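PfVFT1 (Plasmodium falciparum, PDB 5JKQ) probably binds a small solute in the cleft between the two lobes of its Venus flytrap fold, as solute-binding proteins do. Local coordinates at residues 234-239 and 258-263. The protein carries 3 engineered substitutions. Sequence-based numbering, arbitrary orientation.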
loop_
_atom_site.group_PDB
_atom_site.type_symbol
_atom_site.label_atom_id
_atom_site.label_comp_id
_atom_site.label_asym_id
_atom_site.label_seq_id
_atom_site.Cartn_x
_atom_site.Cartn_y
_atom_site.Cartn_z
ATOM N N SER A 234 -0.825 -20.871 1.773
ATOM C CA SER A 234 0.081 -20.152 2.666
ATOM C C SER A 234 1.474 -19.974 2.062
ATOM O O SER A 234 2.350 -19.370 2.682
ATOM C CB SER A 234 0.194 -20.891 4.002
ATOM O OG SER A 234 -1.083 -21.085 4.586
ATOM N N SER A 235 1.682 -20.502 0.859
ATOM C CA SER A 235 2.983 -20.394 0.211
ATOM C C SER A 235 2.883 -20.562 -1.298
ATOM O O SER A 235 1.880 -21.047 -1.822
ATOM C CB SER A 235 3.950 -21.436 0.780
ATOM O OG SER A 235 3.550 -22.749 0.433
ATOM N N TYR A 236 3.941 -20.148 -1.987
ATOM C CA TYR A 236 4.033 -20.285 -3.432
ATOM C C TYR A 236 3.909 -21.747 -3.850
ATOM O O TYR A 236 3.236 -22.065 -4.830
ATOM C CB TYR A 236 5.354 -19.693 -3.918
ATOM C CG TYR A 236 5.679 -19.950 -5.370
ATOM C CD1 TYR A 236 4.920 -19.385 -6.385
ATOM C CD2 TYR A 236 6.767 -20.735 -5.726
ATOM C CE1 TYR A 236 5.223 -19.608 -7.714
ATOM C CE2 TYR A 236 7.082 -20.961 -7.053
ATOM C CZ TYR A 236 6.306 -20.396 -8.043
ATOM O OH TYR A 236 6.612 -20.617 -9.365
ATOM N N ILE A 237 4.547 -22.632 -3.089
ATOM C CA ILE A 237 4.531 -24.058 -3.393
ATOM C C ILE A 237 3.113 -24.616 -3.272
ATOM O O ILE A 237 2.694 -25.430 -4.094
ATOM C CB ILE A 237 5.496 -24.833 -2.467
ATOM C CG1 ILE A 237 6.938 -24.442 -2.792
ATOM C CG2 ILE A 237 5.324 -26.351 -2.622
ATOM C CD1 ILE A 237 7.957 -24.914 -1.774
ATOM N N ASP A 238 2.375 -24.170 -2.257
ATOM C CA ASP A 238 0.987 -24.589 -2.076
ATOM C C ASP A 238 0.138 -24.110 -3.240
ATOM O O ASP A 238 -0.569 -24.893 -3.876
ATOM C CB ASP A 238 0.409 -24.043 -0.767
ATOM C CG ASP A 238 1.121 -24.574 0.459
ATOM O OD1 ASP A 238 1.724 -25.664 0.378
ATOM O OD2 ASP A 238 1.069 -23.901 1.510
ATOM N N LEU A 239 0.215 -22.808 -3.497
ATOM C CA LEU A 239 -0.510 -22.171 -4.588
ATOM C C LEU A 239 -0.226 -22.901 -5.902
ATOM O O LEU A 239 -1.147 -23.257 -6.637
ATOM C CB LEU A 239 -0.109 -20.689 -4.667
ATOM C CG LEU A 239 -0.743 -19.680 -5.638
ATOM C CD1 LEU A 239 -0.381 -19.949 -7.096
ATOM C CD2 LEU A 239 -2.250 -19.613 -5.451
ATOM N N PHE A 258 10.773 -19.164 -7.693
ATOM C CA PHE A 258 11.477 -19.983 -8.679
ATOM C C PHE A 258 10.519 -20.383 -9.801
ATOM O O PHE A 258 9.301 -20.286 -9.646
ATOM C CB PHE A 258 12.095 -21.225 -8.024
ATOM C CG PHE A 258 11.098 -22.118 -7.337
ATOM C CD1 PHE A 258 10.378 -23.059 -8.055
ATOM C CD2 PHE A 258 10.891 -22.024 -5.970
ATOM C CE1 PHE A 258 9.462 -23.883 -7.424
ATOM C CE2 PHE A 258 9.977 -22.847 -5.333
ATOM C CZ PHE A 258 9.263 -23.777 -6.061
ATOM N N ASN A 259 11.078 -20.826 -10.926
ATOM C CA ASN A 259 10.286 -21.158 -12.109
ATOM C C ASN A 259 9.953 -22.641 -12.213
ATOM O O ASN A 259 10.792 -23.500 -11.945
ATOM C CB ASN A 259 11.026 -20.734 -13.384
ATOM C CG ASN A 259 11.202 -19.232 -13.496
ATOM O OD1 ASN A 259 12.326 -18.731 -13.528
ATOM N ND2 ASN A 259 10.092 -18.507 -13.571
ATOM N N PHE A 260 8.719 -22.936 -12.607
ATOM C CA PHE A 260 8.351 -24.284 -13.015
ATOM C C PHE A 260 8.661 -24.429 -14.499
ATOM O O PHE A 260 9.059 -23.457 -15.143
ATOM C CB PHE A 260 6.880 -24.563 -12.723
ATOM C CG PHE A 260 6.587 -24.764 -11.265
ATOM C CD1 PHE A 260 6.784 -26.000 -10.671
ATOM C CD2 PHE A 260 6.130 -23.718 -10.484
ATOM C CE1 PHE A 260 6.523 -26.189 -9.326
ATOM C CE2 PHE A 260 5.866 -23.902 -9.141
ATOM C CZ PHE A 260 6.063 -25.139 -8.561
ATOM N N ASN A 261 8.488 -25.633 -15.036
ATOM C CA ASN A 261 8.848 -25.916 -16.422
ATOM C C ASN A 261 8.242 -24.911 -17.403
ATOM O O ASN A 261 7.028 -24.704 -17.433
ATOM C CB ASN A 261 8.416 -27.337 -16.803
ATOM C CG ASN A 261 8.942 -27.767 -18.165
ATOM O OD1 ASN A 261 9.665 -27.024 -18.829
ATOM N ND2 ASN A 261 8.590 -28.978 -18.580
ATOM N N GLU A 262 9.117 -24.286 -18.186
ATOM C CA GLU A 262 8.737 -23.336 -19.233
ATOM C C GLU A 262 7.595 -23.834 -20.115
ATOM O O GLU A 262 6.712 -23.068 -20.495
ATOM C CB GLU A 262 9.950 -23.034 -20.121
ATOM C CG GLU A 262 10.376 -21.580 -20.145
ATOM C CD GLU A 262 11.750 -21.394 -20.766
ATOM O OE1 GLU A 262 12.698 -21.055 -20.025
ATOM O OE2 GLU A 262 11.884 -21.588 -21.992
ATOM N N HIS A 263 7.624 -25.122 -20.438
ATOM C CA HIS A 263 6.716 -25.688 -21.428
ATOM C C HIS A 263 5.361 -26.067 -20.840
ATOM O O HIS A 263 4.419 -26.354 -21.579
ATOM C CB HIS A 263 7.364 -26.916 -22.073
ATOM C CG HIS A 263 8.733 -26.654 -22.619
ATOM N ND1 HIS A 263 9.796 -27.506 -22.405
ATOM C CD2 HIS A 263 9.215 -25.633 -23.366
ATOM C CE1 HIS A 263 10.872 -27.021 -22.998
ATOM N NE2 HIS A 263 10.547 -25.885 -23.588
HETATM O O HOH W 1 6.573 -20.897 -12.449
#
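Tyr236, Phe258 and Phe260 form an aromatic cluster that shows how one ring from the first turn of a helix can pack against a loop lacking regular structure. In the T-shaped pair, Tyr236 presents its edge to a face of Phe258, the planes meeting at 83° with centroids 5.0 Å apart. The touching atom is Tyr236 CE2, poised over the middle of the Phe258 ring and 3.7 Å from Phe258 CZ. Phe260 meets the same tyrosine obliquely at its hydroxyl end, with Phe260 CE2 3.7 Å from Tyr236 CZ. Ile237 adds a peripheral apolar touch: Ile237 CG1 lies at the edge of the Phe258 ring, 4.1 Å from Phe258 CZ.

The phenol oxygen has two polar neighbours, a loop carbonyl and a water. Tyr236 CG lies opposite the backbone N (chi1 171°), which carries the ring out to the loop, where Tyr236 OH comes within 2.7 Å of Phe258 O, a weak hydrogen bond at most, since the same proton could go to the water instead. That water, 3.1 Å from Tyr236 OH, accepts from Phe260 N at 3.0 Å, bridging phenol and loop backbone.

The helix start is itself capped: Ser235 OG, at the N-cap, accepts from Asp238 N. Helix 236-244 here faces the loop between strands 250-253 and 265-281; Phe260 also packs on Ser240 and Leu244 of that helix, while Tyr236 reaches Met182 of strand 175-184.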